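Local coordinates for G-protein interacting protein 1 (PDB 5Z1N) that binds phospholipid in its C-terminal TNFAIP8-like helical domain and probably sequesters heterotrimeric G proteins in the cytosol during chemotaxis, through the beta/gamma complex, at residues 6-18 and 38-50. Numbering follows the deposited sequence.
With PEF (di-palmitoyl-3-sn-phosphatidylethanolamine), chain B.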
loop_
_atom_site.group_PDB
_atom_site.type_symbol
_atom_site.label_atom_id
_atom_site.label_comp_id
_atom_site.label_asym_id
_atom_site.label_seq_id
_atom_site.Cartn_x
_atom_site.Cartn_y
_atom_site.Cartn_z
ATOM N N LEU A 6 -15.007 2.226 -10.008
ATOM C CA LEU A 6 -14.100 1.904 -8.913
ATOM C C LEU A 6 -13.652 3.161 -8.180
ATOM O O LEU A 6 -13.576 3.175 -6.947
ATOM C CB LEU A 6 -12.889 1.139 -9.447
ATOM C CG LEU A 6 -13.154 -0.047 -10.379
ATOM C CD1 LEU A 6 -11.844 -0.716 -10.767
ATOM C CD2 LEU A 6 -14.094 -1.046 -9.722
ATOM N N LYS A 7 -13.372 4.236 -8.923
ATOM C CA LYS A 7 -12.939 5.476 -8.288
ATOM C C LYS A 7 -14.086 6.182 -7.578
ATOM O O LYS A 7 -13.869 6.801 -6.530
ATOM C CB LYS A 7 -12.292 6.403 -9.316
ATOM C CG LYS A 7 -10.953 5.896 -9.826
ATOM C CD LYS A 7 -10.204 6.955 -10.615
ATOM C CE LYS A 7 -8.849 6.430 -11.071
ATOM N NZ LYS A 7 -8.003 7.493 -11.688
ATOM N N LYS A 8 -15.308 6.106 -8.109
ATOM C CA LYS A 8 -16.404 6.717 -7.367
ATOM C C LYS A 8 -16.856 5.871 -6.182
ATOM O O LYS A 8 -17.707 6.325 -5.409
ATOM C CB LYS A 8 -17.591 7.028 -8.292
ATOM C CG LYS A 8 -18.312 5.842 -8.896
ATOM C CD LYS A 8 -18.886 6.213 -10.262
ATOM C CE LYS A 8 -20.246 5.573 -10.505
ATOM N NZ LYS A 8 -20.731 5.814 -11.896
ATOM N N LEU A 9 -16.299 4.673 -6.002
ATOM C CA LEU A 9 -16.557 3.879 -4.807
ATOM C C LEU A 9 -15.557 4.129 -3.680
ATOM O O LEU A 9 -15.676 3.509 -2.619
ATOM C CB LEU A 9 -16.571 2.389 -5.160
ATOM C CG LEU A 9 -17.787 1.924 -5.963
ATOM C CD1 LEU A 9 -17.668 0.451 -6.313
ATOM C CD2 LEU A 9 -19.064 2.190 -5.183
ATOM N N ILE A 10 -14.568 4.995 -3.875
ATOM C CA ILE A 10 -13.723 5.417 -2.758
ATOM C C ILE A 10 -13.707 6.941 -2.705
ATOM O O ILE A 10 -13.821 7.598 -3.750
ATOM C CB ILE A 10 -12.299 4.843 -2.860
ATOM C CG1 ILE A 10 -11.562 5.417 -4.065
ATOM C CG2 ILE A 10 -12.324 3.315 -2.893
ATOM C CD1 ILE A 10 -10.068 5.372 -3.910
ATOM N N PRO A 11 -13.578 7.544 -1.527
ATOM C CA PRO A 11 -13.678 9.002 -1.420
ATOM C C PRO A 11 -12.399 9.703 -1.868
ATOM O O PRO A 11 -11.376 9.080 -2.158
ATOM C CB PRO A 11 -13.935 9.219 0.074
ATOM C CG PRO A 11 -13.255 8.073 0.722
ATOM C CD PRO A 11 -13.438 6.903 -0.207
ATOM N N GLU A 12 -12.486 11.037 -1.904
ATOM C CA GLU A 12 -11.383 11.874 -2.375
ATOM C C GLU A 12 -10.079 11.580 -1.636
ATOM O O GLU A 12 -9.001 11.594 -2.239
ATOM C CB GLU A 12 -11.765 13.349 -2.225
ATOM C CG GLU A 12 -10.612 14.329 -2.358
ATOM C CD GLU A 12 -10.960 15.714 -1.838
ATOM O OE1 GLU A 12 -10.050 16.414 -1.345
ATOM O OE2 GLU A 12 -12.146 16.102 -1.916
ATOM N N GLU A 13 -10.159 11.315 -0.329
ATOM C CA GLU A 13 -8.962 11.022 0.457
ATOM C C GLU A 13 -8.212 9.811 -0.097
ATOM O O GLU A 13 -6.995 9.863 -0.341
ATOM C CB GLU A 13 -9.362 10.795 1.917
ATOM C CG GLU A 13 -8.261 10.251 2.812
ATOM C CD GLU A 13 -7.601 11.331 3.639
ATOM O OE1 GLU A 13 -7.825 12.526 3.349
ATOM O OE2 GLU A 13 -6.860 10.988 4.582
ATOM N N GLY A 14 -8.931 8.706 -0.310
ATOM C CA GLY A 14 -8.295 7.521 -0.858
ATOM C C GLY A 14 -7.776 7.733 -2.266
ATOM O O GLY A 14 -6.686 7.271 -2.612
ATOM N N ARG A 15 -8.551 8.433 -3.099
ATOM C CA ARG A 15 -8.104 8.714 -4.460
ATOM C C ARG A 15 -6.826 9.540 -4.468
ATOM O O ARG A 15 -5.971 9.350 -5.339
ATOM C CB ARG A 15 -9.205 9.430 -5.247
ATOM C CG ARG A 15 -10.500 8.633 -5.370
ATOM C CD ARG A 15 -11.440 9.230 -6.412
ATOM N NE ARG A 15 -11.869 10.580 -6.055
ATOM C CZ ARG A 15 -13.036 10.870 -5.487
ATOM N NH1 ARG A 15 -13.901 9.901 -5.210
ATOM N NH2 ARG A 15 -13.340 12.130 -5.196
ATOM N N GLU A 16 -6.675 10.454 -3.507
ATOM C CA GLU A 16 -5.441 11.227 -3.411
ATOM C C GLU A 16 -4.272 10.350 -2.981
ATOM O O GLU A 16 -3.163 10.480 -3.516
ATOM C CB GLU A 16 -5.624 12.394 -2.439
ATOM C CG GLU A 16 -6.288 13.607 -3.060
ATOM C CD GLU A 16 -5.297 14.513 -3.762
ATOM O OE1 GLU A 16 -5.687 15.171 -4.750
ATOM O OE2 GLU A 16 -4.128 14.567 -3.325
ATOM N N LEU A 17 -4.499 9.456 -2.010
ATOM C CA LEU A 17 -3.450 8.514 -1.625
ATOM C C LEU A 17 -2.993 7.681 -2.821
ATOM O O LEU A 17 -1.787 7.542 -3.087
ATOM C CB LEU A 17 -3.955 7.609 -0.504
ATOM C CG LEU A 17 -3.837 8.174 0.908
ATOM C CD1 LEU A 17 -4.731 7.411 1.868
ATOM C CD2 LEU A 17 -2.393 8.103 1.351
ATOM N N ILE A 18 -3.952 7.125 -3.562
ATOM C CA ILE A 18 -3.609 6.291 -4.705
ATOM C C ILE A 18 -2.926 7.115 -5.789
ATOM O O ILE A 18 -2.024 6.621 -6.472
ATOM C CB ILE A 18 -4.868 5.579 -5.224
ATOM C CG1 ILE A 18 -5.461 4.709 -4.117
ATOM C CG2 ILE A 18 -4.544 4.727 -6.442
ATOM C CD1 ILE A 18 -6.734 4.005 -4.507
ATOM N N GLU A 38 -2.364 0.844 -10.188
ATOM C CA GLU A 38 -3.522 1.640 -9.786
ATOM C C GLU A 38 -4.805 0.830 -9.916
ATOM O O GLU A 38 -5.625 0.778 -8.985
ATOM C CB GLU A 38 -3.605 2.921 -10.622
ATOM C CG GLU A 38 -4.829 3.779 -10.320
ATOM C CD GLU A 38 -5.061 4.874 -11.353
ATOM O OE1 GLU A 38 -4.782 4.645 -12.548
ATOM O OE2 GLU A 38 -5.520 5.970 -10.967
ATOM N N LYS A 39 -4.988 0.176 -11.069
ATOM C CA LYS A 39 -6.156 -0.678 -11.254
ATOM C C LYS A 39 -6.204 -1.784 -10.206
ATOM O O LYS A 39 -7.271 -2.082 -9.659
ATOM C CB LYS A 39 -6.152 -1.278 -12.660
ATOM C CG LYS A 39 -7.373 -2.128 -12.973
ATOM C CD LYS A 39 -7.402 -2.559 -14.432
ATOM C CE LYS A 39 -6.577 -3.816 -14.659
ATOM N NZ LYS A 39 -7.111 -4.631 -15.789
ATOM N N ASN A 40 -5.058 -2.402 -9.914
ATOM C CA ASN A 40 -5.027 -3.518 -8.970
ATOM C C ASN A 40 -5.396 -3.060 -7.565
ATOM O O ASN A 40 -6.185 -3.717 -6.872
ATOM C CB ASN A 40 -3.642 -4.165 -8.972
ATOM C CG ASN A 40 -3.409 -5.047 -10.180
ATOM O OD1 ASN A 40 -4.285 -5.204 -11.032
ATOM N ND2 ASN A 40 -2.216 -5.628 -10.262
ATOM N N ILE A 41 -4.823 -1.938 -7.126
ATOM C CA ILE A 41 -5.135 -1.398 -5.805
ATOM C C ILE A 41 -6.625 -1.106 -5.698
ATOM O O ILE A 41 -7.287 -1.494 -4.724
ATOM C CB ILE A 41 -4.292 -0.139 -5.530
ATOM C CG1 ILE A 41 -2.817 -0.500 -5.361
ATOM C CG2 ILE A 41 -4.788 0.586 -4.292
ATOM C CD1 ILE A 41 -1.922 0.704 -5.215
ATOM N N LEU A 42 -7.180 -0.436 -6.714
ATOM C CA LEU A 42 -8.612 -0.154 -6.710
ATOM C C LEU A 42 -9.435 -1.436 -6.644
ATOM O O LEU A 42 -10.400 -1.519 -5.883
ATOM C CB LEU A 42 -8.989 0.658 -7.947
ATOM C CG LEU A 42 -8.488 2.102 -7.946
ATOM C CD1 LEU A 42 -8.636 2.709 -9.332
ATOM C CD2 LEU A 42 -9.242 2.914 -6.908
ATOM N N LYS A 43 -9.065 -2.445 -7.433
ATOM C CA LYS A 43 -9.831 -3.687 -7.492
ATOM C C LYS A 43 -9.843 -4.395 -6.141
ATOM O O LYS A 43 -10.904 -4.799 -5.637
ATOM C CB LYS A 43 -9.234 -4.579 -8.580
ATOM C CG LYS A 43 -9.656 -6.029 -8.572
ATOM C CD LYS A 43 -8.912 -6.763 -9.679
ATOM C CE LYS A 43 -9.619 -8.034 -10.102
ATOM N NZ LYS A 43 -9.050 -8.565 -11.374
ATOM N N ILE A 44 -8.663 -4.547 -5.534
ATOM C CA ILE A 44 -8.564 -5.208 -4.236
ATOM C C ILE A 44 -9.367 -4.444 -3.190
ATOM O O ILE A 44 -10.165 -5.028 -2.443
ATOM C CB ILE A 44 -7.090 -5.345 -3.820
ATOM C CG1 ILE A 44 -6.318 -6.176 -4.845
ATOM C CG2 ILE A 44 -6.983 -5.956 -2.423
ATOM C CD1 ILE A 44 -4.819 -6.039 -4.707
ATOM N N LEU A 45 -9.160 -3.125 -3.119
ATOM C CA LEU A 45 -9.875 -2.308 -2.142
ATOM C C LEU A 45 -11.382 -2.435 -2.314
ATOM O O LEU A 45 -12.111 -2.684 -1.346
ATOM C CB LEU A 45 -9.459 -0.846 -2.277
ATOM C CG LEU A 45 -8.101 -0.426 -1.730
ATOM C CD1 LEU A 45 -7.754 0.947 -2.283
ATOM C CD2 LEU A 45 -8.115 -0.425 -0.206
ATOM N N ILE A 46 -11.865 -2.246 -3.544
ATOM C CA ILE A 46 -13.297 -2.314 -3.817
ATOM C C ILE A 46 -13.864 -3.653 -3.371
ATOM O O ILE A 46 -14.946 -3.713 -2.774
ATOM C CB ILE A 46 -13.571 -2.053 -5.311
ATOM C CG1 ILE A 46 -13.300 -0.587 -5.664
ATOM C CG2 ILE A 46 -14.999 -2.441 -5.678
ATOM C CD1 ILE A 46 -13.646 0.380 -4.567
ATOM N N LYS A 47 -13.143 -4.748 -3.637
ATOM C CA LYS A 47 -13.650 -6.060 -3.237
ATOM C C LYS A 47 -13.712 -6.191 -1.716
ATOM O O LYS A 47 -14.729 -6.633 -1.161
ATOM C CB LYS A 47 -12.787 -7.169 -3.845
ATOM C CG LYS A 47 -13.401 -8.564 -3.748
ATOM C CD LYS A 47 -14.315 -8.874 -4.935
ATOM C CE LYS A 47 -14.407 -10.381 -5.209
ATOM N NZ LYS A 47 -15.475 -10.736 -6.191
ATOM N N VAL A 48 -12.635 -5.810 -1.021
ATOM C CA VAL A 48 -12.630 -5.907 0.440
ATOM C C VAL A 48 -13.782 -5.103 1.032
ATOM O O VAL A 48 -14.546 -5.599 1.870
ATOM C CB VAL A 48 -11.278 -5.449 1.013
ATOM C CG1 VAL A 48 -11.337 -5.446 2.535
ATOM C CG2 VAL A 48 -10.161 -6.352 0.527
ATOM N N PHE A 49 -13.921 -3.845 0.603
ATOM C CA PHE A 49 -15.018 -3.012 1.089
ATOM C C PHE A 49 -16.368 -3.635 0.762
ATOM O O PHE A 49 -17.310 -3.550 1.559
ATOM C CB PHE A 49 -14.921 -1.609 0.487
ATOM C CG PHE A 49 -13.725 -0.825 0.955
ATOM C CD1 PHE A 49 -13.381 -0.796 2.294
ATOM C CD2 PHE A 49 -12.950 -0.114 0.053
ATOM C CE1 PHE A 49 -12.283 -0.074 2.726
ATOM C CE2 PHE A 49 -11.852 0.608 0.479
ATOM C CZ PHE A 49 -11.518 0.627 1.817
ATOM N N PHE A 50 -16.479 -4.267 -0.408
ATOM C CA PHE A 50 -17.741 -4.873 -0.817
ATOM C C PHE A 50 -18.146 -5.987 0.136
ATOM O O PHE A 50 -19.300 -6.053 0.575
ATOM C CB PHE A 50 -17.633 -5.403 -2.247
ATOM C CG PHE A 50 -18.859 -6.140 -2.719
ATOM C CD1 PHE A 50 -19.926 -5.452 -3.276
ATOM C CD2 PHE A 50 -18.941 -7.520 -2.616
ATOM C CE1 PHE A 50 -21.053 -6.126 -3.711
ATOM C CE2 PHE A 50 -20.066 -8.199 -3.049
ATOM C CZ PHE A 50 -21.121 -7.503 -3.599
HETATM C C2 PEF B . -11.154 4.717 2.264
HETATM C C1 PEF B . -12.043 3.937 3.224
HETATM N N PEF B . -13.344 5.192 8.878
HETATM C C3 PEF B . -10.937 6.146 2.738
HETATM C C4 PEF B . -13.240 3.551 7.102
HETATM C C5 PEF B . -13.683 3.828 8.533
HETATM C C10 PEF B . -9.320 4.033 0.896
HETATM C C11 PEF B . -8.119 3.158 0.638
HETATM C C12 PEF B . -6.966 3.937 0.016
HETATM C C13 PEF B . -5.714 3.069 0.094
HETATM C C14 PEF B . -4.512 3.658 -0.636
HETATM C C15 PEF B . -3.257 2.908 -0.199
HETATM C C16 PEF B . -2.022 3.353 -0.969
HETATM C C17 PEF B . -0.739 2.903 -0.276
HETATM C C18 PEF B . -0.805 1.445 0.168
HETATM C C19 PEF B . 0.544 0.752 -0.001
HETATM C C20 PEF B . 1.687 1.545 0.625
HETATM C C21 PEF B . 2.824 1.722 -0.374
HETATM C C22 PEF B . 3.922 2.621 0.182
HETATM C C23 PEF B . 4.848 3.107 -0.928
HETATM C C24 PEF B . 6.014 3.902 -0.353
HETATM C C25 PEF B . 6.841 4.537 -1.448
HETATM C C30 PEF B . -8.617 6.430 3.550
HETATM C C31 PEF B . -7.603 6.423 4.668
HETATM C C32 PEF B . -6.772 5.146 4.606
HETATM C C33 PEF B . -7.595 3.926 5.000
HETATM C C34 PEF B . -7.051 2.670 4.330
HETATM C C35 PEF B . -7.730 1.416 4.870
HETATM C C36 PEF B . -7.664 0.273 3.863
HETATM C C37 PEF B . -7.901 -1.082 4.521
HETATM C C38 PEF B . -8.018 -2.183 3.470
HETATM C C39 PEF B . -7.056 -3.332 3.754
HETATM C C40 PEF B . -7.194 -4.458 2.733
HETATM C C41 PEF B . -6.897 -3.985 1.314
HETATM C C42 PEF B . -5.455 -3.510 1.155
HETATM C C43 PEF B . -5.137 -3.233 -0.309
HETATM C C44 PEF B . -3.714 -2.720 -0.488
HETATM C C45 PEF B . -3.346 -2.666 -1.955
HETATM O O4 PEF B . -9.822 4.706 0.014
HETATM O O5 PEF B . -8.284 6.687 2.404
HETATM O O2 PEF B . -9.888 4.072 2.231
HETATM O O3 PEF B . -10.007 6.107 3.816
HETATM O O1P PEF B . -15.432 4.975 4.443
HETATM O O2P PEF B . -14.112 2.714 4.695
HETATM O O3P PEF B . -12.952 4.815 3.874
HETATM O O4P PEF B . -13.677 4.602 6.241
HETATM P P PEF B . -14.159 4.219 4.760
HETATM O O HOH W 1 -5.975 7.613 -13.058
#
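Ile18 of helix 12-28 packs as a knob into a hole formed by Glu38, Ile41, Leu42 and Leu45 on helix 31-53, within the all-helical TNFAIP8-like domain whose interior holds the phosphatidylethanolamine. Segments 12-18 and 38-50 run roughly antiparallel, their N-to-C directions 146° apart. With CG1 anti to the carbonyl carbon (chi1 -60°) and the chain extended, Ile18 CD1 lies 3.6 Å from Leu42 CD2, while its CG1 packs against acyl carbon C14 of the lipid. The other branch, CG2, rests on the aliphatic part of Glu38. Leu42 also meets helix 4-8 and the loop that follows it: its CD1 touches Lys7 CG at 4.0 Å and its CD2 meets Ile10 CD1. One helical turn on, Ile46 CD1 sits against both Leu9 CB and Ile10 CG2, 3.6 Å from each. Ile10 and Phe49 continue this surface to the lipid's glycerol region, where Phe49 CZ approaches C1. At the other end, the extended Lys7 chain crosses Glu38 at about a right angle, forming a salt bridge; Glu38 OE1 pairs with Lys22. A methionine in place of Lys7 would probably leave Glu38 OE2 without its charged mate. Lys7 NZ meets Glu38 OE2 at 3.0 Å from above the carboxylate plane, and one water bridges the same two atoms.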